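Local coordinates for protein platelet aggregation factor Sm-hPAF (Streptococcus mitis, PDB 4GWI) that binds fucosylated Lewis glycans through this F-type lectin domain of lectinolysin, a toxin that probably forms pores in cholesterol-containing host membranes, at residues N11-S19 against T30-D38; G68-G76 against L107-V115. The protein carries 2 engineered substitutions. All blocks are in the same frame, centred on the assembly; numbering follows the deposited sequence.

How the contacts relate
Contact 1 joins a turn-rich segment leading into an outermost strand to a 3-10 segment and the calcium-binding loop after it; contact 2 pairs two antiparallel strands. Contact 2 is more buried (6 of 13 touching residues, against 2 of 9); contact 1 lies nearer the surface. Their centres lie about 14 Å apart, and they touch where Val37 CG1 packs against Tyr73 CE1 at 3.7 Å. Strand 138-145 serves both, bonding to Ile12 and Ala32 and pairing with strand 64-74. In contact 1 the Val33 carbonyl and side chain are the main points of contact, with Arg14 over the next peptide. Contact 2 has a ladder of backbone bonds, apolar residues on one face, lysines and glutamates on the other, and ends at the fucose pocket.

Contact 1 of 2, residues N11-S19 against T30-D38. Unlike the reference sequence in segment 30-38: Thr30 (reference Ala). With CA (calcium ion), chain F; MG (magnesium ion), chain E.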
loop_
_atom_site.group_PDB
_atom_site.type_symbol
_atom_site.label_atom_id
_atom_site.label_comp_id
_atom_site.label_asym_id
_atom_site.label_seq_id
_atom_site.Cartn_x
_atom_site.Cartn_y
_atom_site.Cartn_z
ATOM N N ASN A 11 -10.402 -6.045 7.548
ATOM C CA ASN A 11 -9.629 -5.169 6.643
ATOM C C ASN A 11 -10.462 -3.994 6.263
ATOM O O ASN A 11 -11.353 -4.013 5.378
ATOM C CB ASN A 11 -9.188 -6.017 5.417
ATOM C CG ASN A 11 -8.655 -5.100 4.306
ATOM O OD1 ASN A 11 -8.180 -3.977 4.569
ATOM N ND2 ASN A 11 -8.716 -5.546 3.075
ATOM N N ILE A 12 -10.158 -2.812 6.889
ATOM C CA ILE A 12 -10.973 -1.607 6.636
ATOM C C ILE A 12 -10.589 -0.859 5.343
ATOM O O ILE A 12 -11.259 0.096 4.948
ATOM C CB ILE A 12 -10.929 -0.584 7.808
ATOM C CG1 ILE A 12 -9.505 -0.183 8.175
ATOM C CG2 ILE A 12 -11.491 -1.286 9.062
ATOM C CD1 ILE A 12 -9.433 1.116 9.041
ATOM N N ALA A 13 -9.546 -1.345 4.627
ATOM C CA ALA A 13 -9.243 -0.697 3.337
ATOM C C ALA A 13 -10.072 -1.265 2.162
ATOM O O ALA A 13 -10.186 -0.658 1.150
ATOM C CB ALA A 13 -7.745 -0.930 3.001
ATOM N N ARG A 14 -10.650 -2.475 2.340
ATOM C CA ARG A 14 -11.400 -3.069 1.242
ATOM C C ARG A 14 -12.469 -2.232 0.729
ATOM O O ARG A 14 -13.347 -1.708 1.479
ATOM C CB ARG A 14 -11.972 -4.380 1.838
ATOM C CG ARG A 14 -13.053 -4.927 0.969
ATOM C CD ARG A 14 -12.222 -5.683 0.004
ATOM N NE ARG A 14 -13.168 -6.491 -0.810
ATOM C CZ ARG A 14 -13.781 -6.041 -1.908
ATOM N NH1 ARG A 14 -14.662 -6.849 -2.520
ATOM N NH2 ARG A 14 -13.531 -4.792 -2.417
ATOM N N GLY A 15 -12.445 -2.007 -0.575
ATOM C CA GLY A 15 -13.481 -1.277 -1.252
ATOM C C GLY A 15 -13.511 0.214 -1.051
ATOM O O GLY A 15 -14.428 0.906 -1.533
ATOM N N LYS A 16 -12.442 0.734 -0.401
ATOM C CA LYS A 16 -12.368 2.195 -0.233
ATOM C C LYS A 16 -11.809 2.928 -1.464
ATOM O O LYS A 16 -11.327 2.275 -2.397
ATOM C CB LYS A 16 -11.452 2.442 0.972
ATOM C CG LYS A 16 -11.937 1.934 2.349
ATOM C CD LYS A 16 -13.162 2.778 2.760
ATOM C CE LYS A 16 -13.613 2.377 4.157
ATOM N NZ LYS A 16 -13.996 0.966 4.342
ATOM N N GLN A 17 -11.942 4.268 -1.492
ATOM C CA GLN A 17 -11.432 5.025 -2.602
ATOM C C GLN A 17 -9.911 4.976 -2.622
ATOM O O GLN A 17 -9.255 5.127 -1.573
ATOM C CB GLN A 17 -11.876 6.455 -2.395
ATOM C CG GLN A 17 -11.558 7.306 -3.626
ATOM C CD GLN A 17 -12.014 8.763 -3.317
ATOM O OE1 GLN A 17 -11.798 9.273 -2.150
ATOM N NE2 GLN A 17 -12.446 9.462 -4.326
ATOM N N ALA A 18 -9.316 4.697 -3.734
ATOM C CA ALA A 18 -7.829 4.577 -3.867
ATOM C C ALA A 18 -7.473 5.406 -5.042
ATOM O O ALA A 18 -8.218 5.634 -6.031
ATOM C CB ALA A 18 -7.359 3.095 -4.030
ATOM N N SER A 19 -6.220 5.827 -4.991
ATOM C CA SER A 19 -5.667 6.666 -6.108
ATOM C C SER A 19 -4.153 6.423 -6.144
ATOM O O SER A 19 -3.557 5.848 -5.254
ATOM C CB SER A 19 -5.941 8.179 -5.951
ATOM O OG SER A 19 -5.363 8.647 -4.768
ATOM N N THR A 30 -7.529 0.883 -7.718
ATOM C CA THR A 30 -8.534 0.141 -6.894
ATOM C C THR A 30 -8.219 -1.359 -6.889
ATOM O O THR A 30 -8.737 -2.059 -6.007
ATOM C CB THR A 30 -9.946 0.365 -7.388
ATOM O OG1 THR A 30 -9.996 0.200 -8.817
ATOM C CG2 THR A 30 -10.377 1.746 -7.115
ATOM N N ARG A 31 -7.286 -1.828 -7.727
ATOM C CA ARG A 31 -6.929 -3.287 -7.622
ATOM C C ARG A 31 -6.252 -3.658 -6.343
ATOM O O ARG A 31 -6.165 -4.850 -5.950
ATOM C CB ARG A 31 -6.042 -3.651 -8.802
ATOM C CG ARG A 31 -6.829 -3.619 -10.110
ATOM C CD ARG A 31 -5.831 -3.864 -11.249
ATOM N NE ARG A 31 -6.633 -3.871 -12.522
ATOM C CZ ARG A 31 -6.084 -4.301 -13.675
ATOM N NH1 ARG A 31 -6.879 -4.377 -14.800
ATOM N NH2 ARG A 31 -4.780 -4.645 -13.763
ATOM N N ALA A 32 -5.682 -2.683 -5.583
ATOM C CA ALA A 32 -5.030 -3.047 -4.327
ATOM C C ALA A 32 -6.001 -3.049 -3.139
ATOM O O ALA A 32 -5.588 -3.412 -2.053
ATOM C CB ALA A 32 -3.833 -2.014 -4.028
ATOM N N VAL A 33 -7.262 -2.687 -3.418
ATOM C CA VAL A 33 -8.277 -2.793 -2.334
ATOM C C VAL A 33 -9.528 -3.566 -2.811
ATOM O O VAL A 33 -10.643 -3.406 -2.287
ATOM C CB VAL A 33 -8.670 -1.383 -1.744
ATOM C CG1 VAL A 33 -7.428 -0.836 -0.987
ATOM C CG2 VAL A 33 -9.183 -0.466 -2.861
ATOM N N ASP A 34 -9.273 -4.510 -3.724
ATOM C CA ASP A 34 -10.415 -5.248 -4.269
ATOM C C ASP A 34 -10.634 -6.566 -3.546
ATOM O O ASP A 34 -11.525 -7.345 -4.049
ATOM C CB ASP A 34 -10.219 -5.479 -5.803
ATOM C CG ASP A 34 -9.034 -6.379 -6.114
ATOM O OD1 ASP A 34 -8.275 -6.810 -5.273
ATOM O OD2 ASP A 34 -8.900 -6.677 -7.357
ATOM N N GLY A 35 -9.929 -6.877 -2.469
ATOM C CA GLY A 35 -10.187 -8.093 -1.709
ATOM C C GLY A 35 -9.598 -9.285 -2.354
ATOM O O GLY A 35 -9.982 -10.449 -1.984
ATOM N N ASN A 36 -8.570 -9.133 -3.202
ATOM C CA ASN A 36 -7.918 -10.261 -3.867
ATOM C C ASN A 36 -6.437 -10.074 -3.822
ATOM O O ASN A 36 -5.903 -9.089 -4.478
ATOM C CB ASN A 36 -8.429 -10.256 -5.327
ATOM C CG ASN A 36 -7.912 -11.478 -6.098
ATOM O OD1 ASN A 36 -7.029 -12.192 -5.644
ATOM N ND2 ASN A 36 -8.474 -11.630 -7.340
ATOM N N VAL A 37 -5.707 -10.895 -3.082
ATOM C CA VAL A 37 -4.248 -10.774 -2.961
ATOM C C VAL A 37 -3.429 -11.454 -4.080
ATOM O O VAL A 37 -2.216 -11.482 -4.021
ATOM C CB VAL A 37 -3.726 -11.243 -1.594
ATOM C CG1 VAL A 37 -4.460 -10.479 -0.484
ATOM C CG2 VAL A 37 -3.950 -12.818 -1.431
ATOM N N ASP A 38 -4.153 -12.056 -5.050
ATOM C CA ASP A 38 -3.435 -12.719 -6.184
ATOM C C ASP A 38 -2.395 -11.810 -6.792
ATOM O O ASP A 38 -2.742 -10.713 -7.246
ATOM C CB ASP A 38 -4.487 -13.145 -7.250
ATOM C CG ASP A 38 -3.900 -14.066 -8.292
ATOM O OD1 ASP A 38 -4.717 -14.885 -8.840
ATOM O OD2 ASP A 38 -2.724 -13.988 -8.638
HETATM CA CA CA F . -5.809 -7.000 -5.415
HETATM MG MG MG E . -11.029 11.032 -0.738
HETATM O O HOH W 1 -10.348 12.899 0.301
HETATM O O HOH W 2 -9.324 10.737 -1.419
HETATM O O HOH W 3 -11.526 12.311 -2.402
#
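Val33 O is gripped by two donors from 11-19. Gly15 N gives it a nearly straight bond of 2.9 Å in the carbonyl plane; Arg14 NH2, at 3.2 Å, uses a lone pair of this oxygen, which sits tilted out of the guanidinium plane, with a more bent N-H (138°). The Arg14 chain bends at chi2 (85°), which lays its guanidinium over the 34-35 peptide, with Asp34 O 3.4 Å above the centre of one face and Gly35 CA 3.5 Å from NE. Beside these polar contacts the valine side chain wedges between residues 13 and 18: its CG1 meets Ala13 CB at 4.0 Å, while CG2 lies against Ala18 CB and Lys16 O. The donor loop is braced from within, Asn11 OD1 accepting from Ala13 N in an Asx turn and Lys16 NZ bonding to Ile12 O. Arg31 O, Asp34 OD1 and Asn36 O bind calcium, OD1 at 2.5 Å; Ser45, Ala139 and Glu140 complete the site. At the far end Gln17 OE1 and Asp60 hold a magnesium ion with three waters. Thr30, alanine in the reference sequence, has its CA against Ala18 CB. The arrangement belongs to the calcium-binding loop region of the F-type lectin fold.

Contact 2 of 2, residues G68-G76 against L107-V115; sequences GKVKLYNRG and LNGKAELEV. With FUC (alpha-L-fucopyranose), chain B.
Lys71 and Glu112 meet on the polar face of an antiparallel beta ladder within the F-type lectin beta-sandwich, NZ lying 3.2 Å from OE2 in a salt bridge. Glu114 OE2 extends the network: Lys69 NZ reaches it at 3.1 Å in a weakly hydrogen-bonded salt bridge, and Lys71 NZ makes a second, long one to it. Both lysine chains are extended, with CG of Lys71 anti to N (chi1 -168°), which raises the amine off the sheet, where the glutamates of the neighbouring strand meet it. Tyr73 lies alongside Glu112, ring and carboxylate planes 67° apart; its OH is held chiefly by Glu142. Val70 pairs with Val115 and Leu72 with Leu113, each through two reciprocal N-H...O bonds. Their side chains take the opposite face, where Val141 packs on Val70 and Leu72 while Phe87 and Phe104 cover Leu113. Asn74 N bonds to Ala111 O (2.9 Å) one residue past the Tyr73-Glu112 pair, and Asn74 CB rests on Leu107 CD2. One water links Asn74 O to Ala111 O; another joins ND2, also held by Ala81, to Lys110 O. Arg75 then extends into the glycan pocket, its NE salt-bridged to Asp77, while NH1 bonds to fucose O4 at 2.9 Å and NH2 to O5 at 2.8 Å.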
loop_
_atom_site.group_PDB
_atom_site.type_symbol
_atom_site.label_atom_id
_atom_site.label_comp_id
_atom_site.label_asym_id
_atom_site.label_seq_id
_atom_site.Cartn_x
_atom_site.Cartn_y
_atom_site.Cartn_z
ATOM N N GLY A 68 -3.499 0.166 13.416
ATOM C CA GLY A 68 -2.485 -0.594 14.031
ATOM C C GLY A 68 -1.578 -1.448 13.119
ATOM O O GLY A 68 -0.450 -1.812 13.522
ATOM N N LYS A 69 -2.134 -1.767 11.926
ATOM C CA LYS A 69 -1.338 -2.642 11.016
ATOM C C LYS A 69 -1.693 -2.323 9.585
ATOM O O LYS A 69 -2.888 -2.119 9.262
ATOM C CB LYS A 69 -1.585 -4.160 11.303
ATOM C CG LYS A 69 -0.738 -5.112 10.420
ATOM C CD LYS A 69 -1.236 -6.541 10.803
ATOM C CE LYS A 69 -0.561 -7.673 10.116
ATOM N NZ LYS A 69 -1.235 -8.894 10.712
ATOM N N VAL A 70 -0.662 -2.266 8.776
ATOM C CA VAL A 70 -0.879 -2.145 7.292
ATOM C C VAL A 70 -0.084 -3.316 6.688
ATOM O O VAL A 70 1.055 -3.537 7.004
ATOM C CB VAL A 70 -0.287 -0.832 6.751
ATOM C CG1 VAL A 70 -0.379 -0.782 5.172
ATOM C CG2 VAL A 70 -1.105 0.356 7.358
ATOM N N LYS A 71 -0.775 -4.116 5.814
ATOM C CA LYS A 71 -0.093 -5.290 5.223
ATOM C C LYS A 71 -0.025 -5.055 3.698
ATOM O O LYS A 71 -1.050 -4.741 3.123
ATOM C CB LYS A 71 -0.937 -6.554 5.486
ATOM C CG LYS A 71 -0.140 -7.783 5.170
ATOM C CD LYS A 71 -0.809 -8.996 5.909
ATOM C CE LYS A 71 -0.075 -10.240 5.384
ATOM N NZ LYS A 71 -0.918 -11.398 5.864
ATOM N N LEU A 72 1.169 -5.142 3.160
ATOM C CA LEU A 72 1.358 -4.901 1.712
ATOM C C LEU A 72 1.573 -6.345 1.126
ATOM O O LEU A 72 2.380 -7.117 1.614
ATOM C CB LEU A 72 2.648 -4.139 1.420
ATOM C CG LEU A 72 2.729 -2.738 2.072
ATOM C CD1 LEU A 72 3.899 -2.036 1.393
ATOM C CD2 LEU A 72 1.482 -1.858 2.029
ATOM N N TYR A 73 0.986 -6.532 -0.038
ATOM C CA TYR A 73 1.230 -7.783 -0.817
ATOM C C TYR A 73 1.818 -7.384 -2.119
ATOM O O TYR A 73 1.227 -6.574 -2.866
ATOM C CB TYR A 73 -0.089 -8.507 -1.059
ATOM C CG TYR A 73 -0.787 -9.006 0.189
ATOM C CD1 TYR A 73 -0.760 -10.372 0.467
ATOM C CD2 TYR A 73 -1.456 -8.131 1.076
ATOM C CE1 TYR A 73 -1.413 -10.837 1.591
ATOM C CE2 TYR A 73 -2.094 -8.607 2.226
ATOM C CZ TYR A 73 -2.049 -9.969 2.447
ATOM O OH TYR A 73 -2.734 -10.471 3.522
ATOM N N ASN A 74 3.017 -7.887 -2.403
ATOM C CA ASN A 74 3.777 -7.485 -3.576
ATOM C C ASN A 74 3.302 -8.163 -4.855
ATOM O O ASN A 74 2.661 -9.204 -4.774
ATOM C CB ASN A 74 5.289 -7.810 -3.339
ATOM C CG ASN A 74 6.204 -6.990 -4.205
ATOM O OD1 ASN A 74 5.802 -6.158 -5.023
ATOM N ND2 ASN A 74 7.517 -7.293 -4.072
ATOM N N ARG A 75 3.645 -7.569 -6.008
ATOM C CA ARG A 75 3.513 -8.325 -7.278
ATOM C C ARG A 75 4.445 -9.529 -7.239
ATOM O O ARG A 75 5.560 -9.427 -6.727
ATOM C CB ARG A 75 3.889 -7.374 -8.379
ATOM C CG ARG A 75 3.704 -8.054 -9.741
ATOM C CD ARG A 75 4.058 -7.070 -10.848
ATOM N NE ARG A 75 3.963 -7.777 -12.157
ATOM C CZ ARG A 75 4.214 -7.212 -13.350
ATOM N NH1 ARG A 75 4.542 -5.896 -13.483
ATOM N NH2 ARG A 75 4.082 -8.013 -14.448
ATOM N N GLY A 76 3.964 -10.599 -7.864
ATOM C CA GLY A 76 4.742 -11.908 -7.817
ATOM C C GLY A 76 5.257 -12.445 -9.144
ATOM O O GLY A 76 6.124 -13.299 -9.133
ATOM N N LEU A 107 11.499 -6.160 0.698
ATOM C CA LEU A 107 10.674 -7.166 1.325
ATOM C C LEU A 107 11.500 -8.488 1.496
ATOM O O LEU A 107 10.962 -9.490 2.035
ATOM C CB LEU A 107 9.484 -7.478 0.419
ATOM C CG LEU A 107 8.211 -6.760 0.840
ATOM C CD1 LEU A 107 8.431 -5.262 0.690
ATOM C CD2 LEU A 107 6.997 -7.222 0.023
ATOM N N ASN A 108 12.711 -8.486 0.898
ATOM C CA ASN A 108 13.687 -9.629 0.926
ATOM C C ASN A 108 13.165 -10.865 0.206
ATOM O O ASN A 108 13.288 -11.978 0.717
ATOM C CB ASN A 108 13.970 -10.037 2.387
ATOM C CG ASN A 108 14.883 -9.061 3.111
ATOM O OD1 ASN A 108 15.781 -8.444 2.512
ATOM N ND2 ASN A 108 14.668 -8.928 4.417
ATOM N N GLY A 109 12.508 -10.674 -0.927
ATOM C CA GLY A 109 11.804 -11.773 -1.582
ATOM C C GLY A 109 10.543 -12.320 -0.922
ATOM O O GLY A 109 9.915 -13.187 -1.532
ATOM N N LYS A 110 10.154 -11.847 0.288
ATOM C CA LYS A 110 8.833 -12.266 0.822
ATOM C C LYS A 110 7.659 -11.701 0.005
ATOM O O LYS A 110 7.755 -10.618 -0.560
ATOM C CB LYS A 110 8.671 -11.860 2.295
ATOM C CG LYS A 110 9.783 -12.524 3.136
ATOM C CD LYS A 110 9.435 -12.575 4.625
ATOM C CE LYS A 110 10.612 -13.095 5.444
ATOM N NZ LYS A 110 10.941 -14.506 5.083
ATOM N N ALA A 111 6.579 -12.412 -0.009
ATOM C CA ALA A 111 5.381 -12.026 -0.808
ATOM C C ALA A 111 4.660 -10.862 -0.082
ATOM O O ALA A 111 3.849 -10.147 -0.732
ATOM C CB ALA A 111 4.410 -13.167 -0.908
ATOM N N GLU A 112 4.879 -10.718 1.234
ATOM C CA GLU A 112 4.057 -9.738 1.957
ATOM C C GLU A 112 4.958 -9.028 2.966
ATOM O O GLU A 112 6.055 -9.491 3.337
ATOM C CB GLU A 112 2.902 -10.366 2.642
ATOM C CG GLU A 112 3.319 -11.426 3.598
ATOM C CD GLU A 112 2.138 -12.286 4.080
ATOM O OE1 GLU A 112 1.371 -12.824 3.221
ATOM O OE2 GLU A 112 2.025 -12.415 5.336
ATOM N N LEU A 113 4.503 -7.843 3.402
ATOM C CA LEU A 113 5.217 -7.058 4.480
ATOM C C LEU A 113 4.154 -6.650 5.450
ATOM O O LEU A 113 3.125 -6.032 5.085
ATOM C CB LEU A 113 5.923 -5.816 3.902
ATOM C CG LEU A 113 6.455 -4.862 5.000
ATOM C CD1 LEU A 113 7.544 -5.567 5.815
ATOM C CD2 LEU A 113 6.956 -3.550 4.332
ATOM N N GLU A 114 4.338 -6.924 6.748
ATOM C CA GLU A 114 3.406 -6.429 7.747
ATOM C C GLU A 114 4.043 -5.231 8.471
ATOM O O GLU A 114 5.204 -5.312 8.986
ATOM C CB GLU A 114 3.163 -7.496 8.869
ATOM C CG GLU A 114 2.297 -8.667 8.294
ATOM C CD GLU A 114 1.922 -9.715 9.332
ATOM O OE1 GLU A 114 2.583 -9.804 10.381
ATOM O OE2 GLU A 114 0.949 -10.439 9.060
ATOM N N VAL A 115 3.328 -4.106 8.417
ATOM C CA VAL A 115 3.886 -2.853 9.040
ATOM C C VAL A 115 2.997 -2.550 10.227
ATOM O O VAL A 115 1.765 -2.460 10.151
ATOM C CB VAL A 115 3.760 -1.731 8.002
ATOM C CG1 VAL A 115 4.420 -0.465 8.629
ATOM C CG2 VAL A 115 4.445 -2.080 6.688
HETATM C C1 FUC B . 6.053 -7.244 -17.270
HETATM C C2 FUC B . 7.063 -6.156 -16.958
HETATM C C3 FUC B . 6.684 -4.861 -17.609
HETATM C C4 FUC B . 5.311 -4.468 -17.105
HETATM C C5 FUC B . 4.372 -5.603 -17.453
HETATM C C6 FUC B . 2.951 -5.312 -17.030
HETATM O O2 FUC B . 8.337 -6.567 -17.425
HETATM O O3 FUC B . 7.612 -3.911 -17.276
HETATM O O4 FUC B . 5.389 -4.250 -15.722
HETATM O O5 FUC B . 4.785 -6.802 -16.865
HETATM O O HOH W 4 2.262 -11.113 -2.845
HETATM O O HOH W 5 8.602 -9.701 -2.756
#